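Local coordinates for uncharacterized protein (Parabacteroides merdae ATCC 43184, PDB 4OPW) that is of unknown function but is a putative adhesin of the auto-transporter head GIN domain family, probably acting in cell adhesion, at residues Thr17-Lys25 with Thr83-Val91; Val142-Cys153 with Asn162-Tyr173. One frame throughout, in Å; residues are numbered along the deposited sequence. Where two conformers were deposited one is given.

Contact 1. Residues Thr17-Lys25 with Thr83-Val91; sequences TIDDFNAIK and TNSKWLKEV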
loop_
_atom_site.group_PDB
_atom_site.type_symbol
_atom_site.label_atom_id
_atom_site.label_comp_id
_atom_site.label_asym_id
_atom_site.label_seq_id
_atom_site.Cartn_x
_atom_site.Cartn_y
_atom_site.Cartn_z
ATOM N N THR A 17 -0.192 8.966 24.711
ATOM C CA THR A 17 -1.511 9.003 24.098
ATOM C C THR A 17 -1.376 9.768 22.799
ATOM O O THR A 17 -0.429 10.566 22.634
ATOM C CB THR A 17 -2.535 9.642 25.043
ATOM O OG1 THR A 17 -2.059 10.953 25.386
ATOM C CG2 THR A 17 -2.774 8.786 26.297
ATOM N N ILE A 18 -2.292 9.510 21.863
ATOM C CA ILE A 18 -2.306 10.228 20.593
ATOM C C ILE A 18 -3.728 10.662 20.272
ATOM O O ILE A 18 -4.682 9.961 20.615
ATOM C CB ILE A 18 -1.678 9.368 19.453
ATOM C CG1 ILE A 18 -1.389 10.220 18.189
ATOM C CG2 ILE A 18 -2.511 8.101 19.125
ATOM C CD1 ILE A 18 -0.611 9.461 17.044
ATOM N N ASP A 19 -3.861 11.822 19.590
ATOM C CA ASP A 19 -5.140 12.362 19.132
ATOM C C ASP A 19 -5.720 11.476 18.028
ATOM O O ASP A 19 -5.043 10.556 17.534
ATOM C CB ASP A 19 -4.955 13.802 18.605
ATOM C CG ASP A 19 -4.756 14.896 19.651
ATOM O OD1 ASP A 19 -5.017 14.638 20.848
ATOM O OD2 ASP A 19 -4.348 16.016 19.266
ATOM N N ASP A 20 -6.979 11.753 17.634
ATOM C CA ASP A 20 -7.636 10.999 16.567
ATOM C C ASP A 20 -7.031 11.325 15.210
ATOM O O ASP A 20 -6.808 12.501 14.880
ATOM C CB ASP A 20 -9.148 11.342 16.544
ATOM C CG ASP A 20 -9.981 10.791 17.680
ATOM O OD1 ASP A 20 -9.427 10.050 18.519
ATOM O OD2 ASP A 20 -11.194 11.106 17.730
ATOM N N PHE A 21 -6.775 10.282 14.422
ATOM C CA PHE A 21 -6.324 10.423 13.033
ATOM C C PHE A 21 -7.066 9.408 12.174
ATOM O O PHE A 21 -7.431 8.343 12.678
ATOM C CB PHE A 21 -4.792 10.281 12.884
ATOM C CG PHE A 21 -4.232 8.929 13.259
ATOM C CD1 PHE A 21 -4.134 7.908 12.313
ATOM C CD2 PHE A 21 -3.807 8.672 14.560
ATOM C CE1 PHE A 21 -3.654 6.641 12.670
ATOM C CE2 PHE A 21 -3.286 7.414 14.908
ATOM C CZ PHE A 21 -3.226 6.403 13.966
ATOM N N ASN A 22 -7.257 9.705 10.883
ATOM C CA ASN A 22 -7.901 8.741 9.980
ATOM C C ASN A 22 -7.044 8.574 8.701
ATOM O O ASN A 22 -7.459 7.916 7.744
ATOM C CB ASN A 22 -9.352 9.157 9.645
ATOM C CG ASN A 22 -9.470 10.480 8.919
ATOM O OD1 ASN A 22 -8.475 11.070 8.485
ATOM N ND2 ASN A 22 -10.703 10.978 8.793
ATOM N N ALA A 23 -5.842 9.192 8.690
ATOM C CA ALA A 23 -4.942 9.151 7.550
ATOM C C ALA A 23 -3.524 9.200 8.053
ATOM O O ALA A 23 -3.240 9.839 9.080
ATOM C CB ALA A 23 -5.224 10.315 6.592
ATOM N N ILE A 24 -2.628 8.485 7.355
ATOM C CA ILE A 24 -1.230 8.377 7.758
ATOM C C ILE A 24 -0.311 8.767 6.600
ATOM O O ILE A 24 -0.551 8.361 5.461
ATOM C CB ILE A 24 -0.910 6.921 8.241
ATOM C CG1 ILE A 24 -1.759 6.513 9.470
ATOM C CG2 ILE A 24 0.611 6.750 8.553
ATOM C CD1 ILE A 24 -1.778 4.954 9.785
ATOM N N LYS A 25 0.751 9.520 6.906
ATOM C CA LYS A 25 1.776 9.911 5.935
ATOM C C LYS A 25 3.138 9.825 6.582
ATOM O O LYS A 25 3.348 10.376 7.663
ATOM C CB LYS A 25 1.508 11.317 5.378
ATOM C CG LYS A 25 2.451 11.784 4.277
ATOM C CD LYS A 25 1.985 13.137 3.742
ATOM C CE LYS A 25 2.927 13.765 2.747
ATOM N NZ LYS A 25 2.450 15.107 2.312
ATOM N N THR A 83 0.805 2.140 16.525
ATOM C CA THR A 83 -0.301 3.038 16.897
ATOM C C THR A 83 -1.643 2.454 16.443
ATOM O O THR A 83 -1.682 1.433 15.756
ATOM C CB THR A 83 -0.048 4.460 16.344
ATOM O OG1 THR A 83 -0.951 5.386 16.943
ATOM C CG2 THR A 83 -0.104 4.528 14.821
ATOM N N ASN A 84 -2.736 3.078 16.860
ATOM C CA ASN A 84 -4.077 2.626 16.515
ATOM C C ASN A 84 -5.006 3.826 16.337
ATOM O O ASN A 84 -4.737 4.916 16.870
ATOM C CB ASN A 84 -4.635 1.664 17.608
ATOM C CG ASN A 84 -4.996 2.350 18.905
ATOM O OD1 ASN A 84 -4.125 2.866 19.618
ATOM N ND2 ASN A 84 -6.296 2.389 19.238
ATOM N N SER A 85 -6.116 3.609 15.623
ATOM C CA SER A 85 -7.160 4.609 15.444
ATOM C C SER A 85 -8.471 3.902 15.174
ATOM O O SER A 85 -8.470 2.743 14.761
ATOM C CB SER A 85 -6.817 5.569 14.310
ATOM O OG SER A 85 -6.962 4.959 13.041
ATOM N N LYS A 86 -9.585 4.604 15.368
ATOM C CA LYS A 86 -10.880 3.998 15.113
ATOM C C LYS A 86 -11.134 3.846 13.594
ATOM O O LYS A 86 -11.788 2.890 13.164
ATOM C CB LYS A 86 -11.972 4.846 15.779
ATOM C CG LYS A 86 -13.361 4.242 15.685
ATOM C CD LYS A 86 -14.369 4.933 16.606
ATOM C CE LYS A 86 -15.761 4.427 16.290
ATOM N NZ LYS A 86 -16.785 4.982 17.232
ATOM N N TRP A 87 -10.673 4.814 12.818
ATOM C CA TRP A 87 -10.885 4.876 11.378
ATOM C C TRP A 87 -9.578 5.069 10.618
ATOM O O TRP A 87 -8.655 5.738 11.107
ATOM C CB TRP A 87 -11.832 6.037 11.049
ATOM C CG TRP A 87 -13.147 5.968 11.756
ATOM C CD1 TRP A 87 -13.549 6.717 12.825
ATOM C CD2 TRP A 87 -14.214 5.055 11.480
ATOM N NE1 TRP A 87 -14.819 6.350 13.205
ATOM C CE2 TRP A 87 -15.247 5.326 12.403
ATOM C CE3 TRP A 87 -14.395 4.022 10.540
ATOM C CZ2 TRP A 87 -16.469 4.630 12.392
ATOM C CZ3 TRP A 87 -15.611 3.349 10.513
ATOM C CH2 TRP A 87 -16.618 3.634 11.452
ATOM N N LEU A 88 -9.522 4.522 9.393
ATOM C CA LEU A 88 -8.371 4.711 8.510
ATOM C C LEU A 88 -8.852 4.770 7.060
ATOM O O LEU A 88 -9.364 3.782 6.547
ATOM C CB LEU A 88 -7.298 3.633 8.683
ATOM C CG LEU A 88 -6.016 3.851 7.863
ATOM C CD1 LEU A 88 -5.220 5.061 8.373
ATOM C CD2 LEU A 88 -5.168 2.598 7.827
ATOM N N LYS A 89 -8.706 5.927 6.421
ATOM C CA LYS A 89 -9.164 6.068 5.035
ATOM C C LYS A 89 -7.991 6.184 4.053
ATOM O O LYS A 89 -8.199 6.056 2.838
ATOM C CB LYS A 89 -10.126 7.285 4.888
ATOM C CG LYS A 89 -9.407 8.647 5.021
ATOM C CD LYS A 89 -10.352 9.823 4.811
ATOM C CE LYS A 89 -9.596 11.121 4.850
ATOM N NZ LYS A 89 -10.487 12.276 4.594
ATOM N N GLU A 90 -6.779 6.455 4.550
ATOM C CA GLU A 90 -5.653 6.687 3.642
ATOM C C GLU A 90 -4.310 6.441 4.276
ATOM O O GLU A 90 -4.094 6.771 5.442
ATOM C CB GLU A 90 -5.714 8.162 3.180
ATOM C CG GLU A 90 -4.668 8.643 2.196
ATOM C CD GLU A 90 -4.840 10.135 2.000
ATOM O OE1 GLU A 90 -5.862 10.524 1.395
ATOM O OE2 GLU A 90 -4.059 10.915 2.589
ATOM N N VAL A 91 -3.387 5.896 3.473
ATOM C CA VAL A 91 -1.997 5.701 3.866
ATOM C C VAL A 91 -1.113 6.148 2.714
ATOM O O VAL A 91 -1.326 5.707 1.571
ATOM C CB VAL A 91 -1.643 4.239 4.296
ATOM C CG1 VAL A 91 -0.163 4.116 4.723
ATOM C CG2 VAL A 91 -2.570 3.727 5.409
HETATM O O HOH W 1 -6.181 7.791 16.722
HETATM O O HOH W 2 -9.017 7.360 16.490
HETATM O O HOH W 3 -9.947 7.609 13.780
HETATM O O HOH W 4 -2.221 10.720 4.411
#
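The backbone carbonyl O of N22 is gripped by two groups: K89 N donates to it at 2.7 Å, nearly straight at 174° and in the carbonyl plane, while the CA-H of L88 leans on the same oxygen at 3.4 Å. This bond opens the parallel pairing of strands 23-27 and 90-94, neighbours in the long sheet of what reads as a right-handed beta-solenoid, consistent with the pectate-lyase-like clan of the family. One step on, I24 N gives its proton to E90 O at 3.0 Å. A23 and E90 turn their CB atoms to one face of the sheet, I24 and V91 to the other.

Ahead of these strands, where the loop at I18-N22 passes the end of strand 80-85, the two segments are held through side chains and water. F21 CG sits between its own backbone N and carbonyl carbon (chi1 64°), which swings the ring in under S85: S85 CB lies over one ring face as a CH-pi contact, 3.8 Å from the centroid, and T83 OG1 comes to the ring edge. The S85 hydroxyl donates to W87 O at 2.7 Å, from above the carbonyl plane rather than along a lone pair, and Y34 OH also bonds to S85 OG. I18 CG2 packs against T83 OG1, whose hydrogen bond goes to H42 O. One water joins D19 O to N84 O; a second donates to F21 O and accepts from W87 N. F21 O and W87 O, both acceptors, lie close without bonding.

Inside, I24 and L88 cross at about a right angle beside Y34, and their CD1 methyls meet at 3.7 Å.

Contact 2. Residues Val142-Cys153 with Asn162-Tyr173; sequences VVNELKTDKLEC and NLKAGNAEEADY. With EDO (1,2-ethanediol), chain E.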
loop_
_atom_site.group_PDB
_atom_site.type_symbol
_atom_site.label_atom_id
_atom_site.label_comp_id
_atom_site.label_asym_id
_atom_site.label_seq_id
_atom_site.Cartn_x
_atom_site.Cartn_y
_atom_site.Cartn_z
ATOM N N VAL A 142 1.256 -6.185 -0.376
ATOM C CA VAL A 142 0.683 -7.518 -0.192
ATOM C C VAL A 142 -0.621 -7.366 0.596
ATOM O O VAL A 142 -0.595 -6.889 1.739
ATOM C CB VAL A 142 1.643 -8.541 0.485
ATOM C CG1 VAL A 142 0.985 -9.923 0.581
ATOM C CG2 VAL A 142 2.990 -8.620 -0.246
ATOM N N VAL A 143 -1.738 -7.801 0.004
ATOM C CA VAL A 143 -3.058 -7.758 0.631
ATOM C C VAL A 143 -3.535 -9.197 0.760
ATOM O O VAL A 143 -3.778 -9.862 -0.252
ATOM C CB VAL A 143 -4.070 -6.852 -0.144
ATOM C CG1 VAL A 143 -5.425 -6.830 0.557
ATOM C CG2 VAL A 143 -3.525 -5.413 -0.311
ATOM N N ASN A 144 -3.628 -9.699 1.995
ATOM C CA ASN A 144 -3.988 -11.096 2.228
ATOM C C ASN A 144 -5.427 -11.433 1.821
ATOM O O ASN A 144 -5.666 -12.524 1.291
ATOM C CB ASN A 144 -3.762 -11.483 3.694
ATOM C CG ASN A 144 -2.303 -11.694 4.058
ATOM O OD1 ASN A 144 -1.392 -11.624 3.217
ATOM N ND2 ASN A 144 -2.052 -11.981 5.318
ATOM N N GLU A 145 -6.377 -10.534 2.081
ATOM C CA GLU A 145 -7.786 -10.811 1.782
ATOM C C GLU A 145 -8.553 -9.504 1.699
ATOM O O GLU A 145 -8.433 -8.673 2.607
ATOM C CB GLU A 145 -8.396 -11.717 2.874
ATOM C CG GLU A 145 -9.770 -12.258 2.508
ATOM C CD GLU A 145 -10.518 -12.999 3.598
ATOM O OE1 GLU A 145 -9.997 -13.109 4.731
ATOM O OE2 GLU A 145 -11.639 -13.472 3.310
ATOM N N LEU A 146 -9.342 -9.331 0.628
ATOM C CA LEU A 146 -10.149 -8.129 0.429
ATOM C C LEU A 146 -11.594 -8.442 -0.010
ATOM O O LEU A 146 -11.863 -9.443 -0.686
ATOM C CB LEU A 146 -9.486 -7.182 -0.580
ATOM C CG LEU A 146 -9.308 -7.655 -2.048
ATOM C CD1 LEU A 146 -10.479 -7.178 -2.933
ATOM C CD2 LEU A 146 -8.001 -7.107 -2.631
ATOM N N LYS A 147 -12.505 -7.541 0.348
ATOM C CA LYS A 147 -13.921 -7.586 -0.023
ATOM C C LYS A 147 -14.297 -6.161 -0.315
ATOM O O LYS A 147 -14.227 -5.322 0.582
ATOM C CB LYS A 147 -14.796 -8.234 1.077
ATOM C CG LYS A 147 -16.321 -8.147 0.853
ATOM C CD LYS A 147 -16.803 -8.970 -0.334
ATOM C CE LYS A 147 -18.275 -8.754 -0.619
ATOM N NZ LYS A 147 -18.684 -9.446 -1.866
ATOM N N THR A 148 -14.567 -5.849 -1.585
ATOM C CA THR A 148 -14.888 -4.467 -1.950
ATOM C C THR A 148 -15.904 -4.409 -3.082
ATOM O O THR A 148 -16.172 -5.426 -3.728
ATOM C CB THR A 148 -13.562 -3.696 -2.328
ATOM O OG1 THR A 148 -13.813 -2.288 -2.404
ATOM C CG2 THR A 148 -12.940 -4.169 -3.632
ATOM N N ASP A 149 -16.467 -3.217 -3.310
ATOM C CA ASP A 149 -17.361 -3.001 -4.436
ATOM C C ASP A 149 -16.483 -2.607 -5.617
ATOM O O ASP A 149 -16.397 -3.356 -6.582
ATOM C CB ASP A 149 -18.443 -1.962 -4.109
ATOM C CG ASP A 149 -19.472 -2.465 -3.114
ATOM O OD1 ASP A 149 -19.849 -3.661 -3.194
ATOM O OD2 ASP A 149 -19.891 -1.673 -2.246
ATOM N N LYS A 150 -15.729 -1.504 -5.488
ATOM C CA LYS A 150 -14.811 -1.039 -6.510
ATOM C C LYS A 150 -13.367 -1.250 -6.081
ATOM O O LYS A 150 -12.979 -0.811 -5.003
ATOM C CB LYS A 150 -15.055 0.452 -6.820
ATOM C CG LYS A 150 -14.178 1.002 -7.960
ATOM C CD LYS A 150 -14.419 0.286 -9.324
ATOM C CE LYS A 150 -13.322 0.581 -10.318
ATOM N NZ LYS A 150 -13.315 2.032 -10.695
ATOM N N LEU A 151 -12.572 -1.897 -6.946
ATOM C CA LEU A 151 -11.130 -2.089 -6.738
ATOM C C LEU A 151 -10.373 -1.341 -7.821
ATOM O O LEU A 151 -10.688 -1.486 -9.013
ATOM C CB LEU A 151 -10.779 -3.590 -6.767
ATOM C CG LEU A 151 -9.309 -3.980 -6.718
ATOM C CD1 LEU A 151 -8.647 -3.529 -5.388
ATOM C CD2 LEU A 151 -9.169 -5.487 -6.889
ATOM N N GLU A 152 -9.400 -0.518 -7.415
ATOM C CA GLU A 152 -8.518 0.217 -8.318
ATOM C C GLU A 152 -7.106 -0.131 -7.935
ATOM O O GLU A 152 -6.720 -0.011 -6.767
ATOM C CB GLU A 152 -8.777 1.716 -8.298
ATOM C CG GLU A 152 -10.125 2.059 -8.923
ATOM C CD GLU A 152 -10.625 3.466 -8.675
ATOM O OE1 GLU A 152 -9.843 4.295 -8.155
ATOM O OE2 GLU A 152 -11.807 3.738 -8.988
ATOM N N CYS A 153 -6.358 -0.647 -8.929
ATOM C CA CYS A 153 -4.971 -1.038 -8.780
ATOM C C CYS A 153 -4.173 -0.411 -9.858
ATOM O O CYS A 153 -4.438 -0.602 -11.049
ATOM C CB CYS A 153 -4.806 -2.548 -8.794
ATOM S SG CYS A 153 -5.256 -3.347 -7.247
ATOM N N ASN A 162 0.335 -7.617 -4.852
ATOM C CA ASN A 162 -0.100 -9.003 -4.690
ATOM C C ASN A 162 -1.371 -9.031 -3.861
ATOM O O ASN A 162 -1.343 -8.704 -2.678
ATOM C CB ASN A 162 1.014 -9.836 -4.041
ATOM C CG ASN A 162 0.698 -11.303 -3.874
ATOM O OD1 ASN A 162 -0.348 -11.797 -4.292
ATOM N ND2 ASN A 162 1.597 -12.023 -3.221
ATOM N N LEU A 163 -2.489 -9.397 -4.499
ATOM C CA LEU A 163 -3.824 -9.490 -3.881
ATOM C C LEU A 163 -4.132 -10.961 -3.800
ATOM O O LEU A 163 -4.498 -11.574 -4.798
ATOM C CB LEU A 163 -4.874 -8.725 -4.711
ATOM C CG LEU A 163 -4.543 -7.281 -5.122
ATOM C CD1 LEU A 163 -5.682 -6.682 -5.932
ATOM C CD2 LEU A 163 -4.260 -6.394 -3.887
ATOM N N LYS A 164 -3.839 -11.552 -2.651
ATOM C CA LYS A 164 -3.885 -13.002 -2.437
ATOM C C LYS A 164 -5.271 -13.646 -2.541
ATOM O O LYS A 164 -5.373 -14.764 -3.050
ATOM C CB LYS A 164 -3.300 -13.344 -1.067
ATOM C CG LYS A 164 -1.794 -13.098 -0.970
ATOM C CD LYS A 164 -1.251 -13.653 0.334
ATOM C CE LYS A 164 0.254 -13.580 0.409
ATOM N NZ LYS A 164 0.746 -13.806 1.793
ATOM N N ALA A 165 -6.320 -12.993 -2.028
ATOM C CA ALA A 165 -7.661 -13.580 -1.999
ATOM C C ALA A 165 -8.724 -12.534 -1.905
ATOM O O ALA A 165 -8.464 -11.428 -1.442
ATOM C CB ALA A 165 -7.785 -14.521 -0.791
ATOM N N GLY A 166 -9.945 -12.915 -2.270
ATOM C CA GLY A 166 -11.067 -12.007 -2.118
ATOM C C GLY A 166 -11.982 -11.810 -3.296
ATOM O O GLY A 166 -11.995 -12.608 -4.241
ATOM N N ASN A 167 -12.780 -10.737 -3.208
ATOM C CA ASN A 167 -13.813 -10.395 -4.172
ATOM C C ASN A 167 -13.971 -8.911 -4.363
ATOM O O ASN A 167 -13.902 -8.151 -3.408
ATOM C CB ASN A 167 -15.170 -10.963 -3.689
ATOM C CG ASN A 167 -15.252 -12.470 -3.669
ATOM O OD1 ASN A 167 -15.703 -13.105 -4.637
ATOM N ND2 ASN A 167 -14.850 -13.065 -2.554
ATOM N N ALA A 168 -14.215 -8.502 -5.600
ATOM C CA ALA A 168 -14.564 -7.129 -5.982
ATOM C C ALA A 168 -15.694 -7.202 -6.986
ATOM O O ALA A 168 -15.797 -8.203 -7.689
ATOM C CB ALA A 168 -13.370 -6.392 -6.571
ATOM N N GLU A 169 -16.564 -6.188 -7.044
ATOM C CA GLU A 169 -17.652 -6.192 -8.031
ATOM C C GLU A 169 -17.124 -5.697 -9.379
ATOM O O GLU A 169 -17.523 -6.206 -10.432
ATOM C CB GLU A 169 -18.852 -5.343 -7.555
ATOM C CG GLU A 169 -19.647 -6.008 -6.449
ATOM C CD GLU A 169 -20.419 -7.217 -6.934
ATOM O OE1 GLU A 169 -21.423 -7.031 -7.658
ATOM O OE2 GLU A 169 -19.965 -8.352 -6.666
ATOM N N GLU A 170 -16.204 -4.711 -9.329
ATOM C CA GLU A 170 -15.543 -4.100 -10.483
ATOM C C GLU A 170 -14.096 -3.869 -10.138
ATOM O O GLU A 170 -13.798 -3.498 -8.997
ATOM C CB GLU A 170 -16.166 -2.742 -10.876
ATOM C CG GLU A 170 -17.656 -2.744 -11.187
ATOM C CD GLU A 170 -18.234 -1.381 -11.531
ATOM O OE1 GLU A 170 -17.763 -0.366 -10.966
ATOM O OE2 GLU A 170 -19.176 -1.334 -12.354
ATOM N N ALA A 171 -13.194 -4.070 -11.105
ATOM C CA ALA A 171 -11.779 -3.784 -10.869
ATOM C C ALA A 171 -11.162 -3.095 -12.064
ATOM O O ALA A 171 -11.418 -3.487 -13.208
ATOM C CB ALA A 171 -11.002 -5.060 -10.540
ATOM N N ASP A 172 -10.346 -2.064 -11.787
ATOM C CA ASP A 172 -9.557 -1.364 -12.789
ATOM C C ASP A 172 -8.108 -1.639 -12.465
ATOM O O ASP A 172 -7.628 -1.201 -11.410
ATOM C CB ASP A 172 -9.845 0.149 -12.817
ATOM C CG ASP A 172 -11.219 0.573 -13.302
ATOM O OD1 ASP A 172 -11.877 -0.227 -13.999
ATOM O OD2 ASP A 172 -11.616 1.724 -13.023
ATOM N N TYR A 173 -7.441 -2.432 -13.315
ATOM C CA TYR A 173 -6.032 -2.774 -13.143
ATOM C C TYR A 173 -5.221 -2.046 -14.176
ATOM O O TYR A 173 -5.574 -2.086 -15.366
ATOM C CB TYR A 173 -5.802 -4.284 -13.275
ATOM C CG TYR A 173 -6.480 -5.150 -12.241
ATOM C CD1 TYR A 173 -6.046 -5.159 -10.921
ATOM C CD2 TYR A 173 -7.466 -6.062 -12.607
ATOM C CE1 TYR A 173 -6.616 -6.012 -9.976
ATOM C CE2 TYR A 173 -8.028 -6.934 -11.677
ATOM C CZ TYR A 173 -7.608 -6.897 -10.358
ATOM O OH TYR A 173 -8.128 -7.765 -9.430
HETATM C C1 EDO E . -18.058 -4.654 1.163
HETATM O O1 EDO E . -19.149 -5.533 1.403
HETATM C C2 EDO E . -18.275 -3.921 -0.171
HETATM O O2 EDO E . -18.479 -4.874 -1.207
HETATM O O HOH W 5 -13.622 -11.663 0.333
#
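K150 NZ, on the outer side of this parallel strand pair, is held by two carboxylates: D172 OD2 at 2.9 Å from the neighbouring strand, and E152 OE2 from its own. These are adjacent rungs of a beta-solenoid in strict register, V142 through C153 lying against N162 through Y173, one 20-residue turn further along the chain. Strands 150-153 and 170-173 run 8° from parallel, joined by L151 N to E170 O, D172 N to L151 O and C153 N to D172 O. At the bend between strands, D149 O accepts from both E169 N and E170 N. At the start of strand 166-167, G166 has a positive phi (131°) and a CA-H...O contact from its CA to L146 O at 3.0 Å; a CB here would run into L146 O and into the carbonyl O of A165.

The tight part is the interior. L163 is the hub: its CD2 lies on V143 CB and L146 CD2, while CD1 meets L151 CD2 tip to tip at 3.8 Å. L151 CB also rests on the methyl of A168, and L151 CD2 comes 3.6 Å from Y173 OH. L133 of the preceding turn and V186 of the next also touch L163.

The outer side, with its bends, is looser and polar. K164, extended, runs beside N144: its NZ makes a weak bond to N144 OD1 and its CE lies on V142 CG1, while N144 ND2 bonds to K123 O. An ethanediol, probably from the crystallisation liquor, is bound by E127 and, in one of its two modelled positions, by D149. K150 NZ meets D172 OD2 from above the carboxylate plane, 62° out of it, but takes the anti lone pair of E152 OE2. With E152 OE2 and D172 OD2 4.5 Å apart, the lysine's charge probably offsets their mutual repulsion.

Contact 1 closes before contact 2 opens along the chain, and their centres lie 22 Å apart, with nearest atoms about 11 Å from each other. Both use the same long sheet: strands 23-27 and 90-94 belong to contact 1, strands 150-156 and 170-177 to contact 2, with 109-114 and 130-136 between them. A second set of paired strands also links them, through 80-85 in contact 1 and 139-147 and 159-163 in contact 2. Contact 1 brings strand 23-27 beside strand 90-94 across 58 residues; contact 2 joins successive turns, its segments separated by 9. Long-range closure and repeating step together give an elongated all-beta body, as might suit an adhesin.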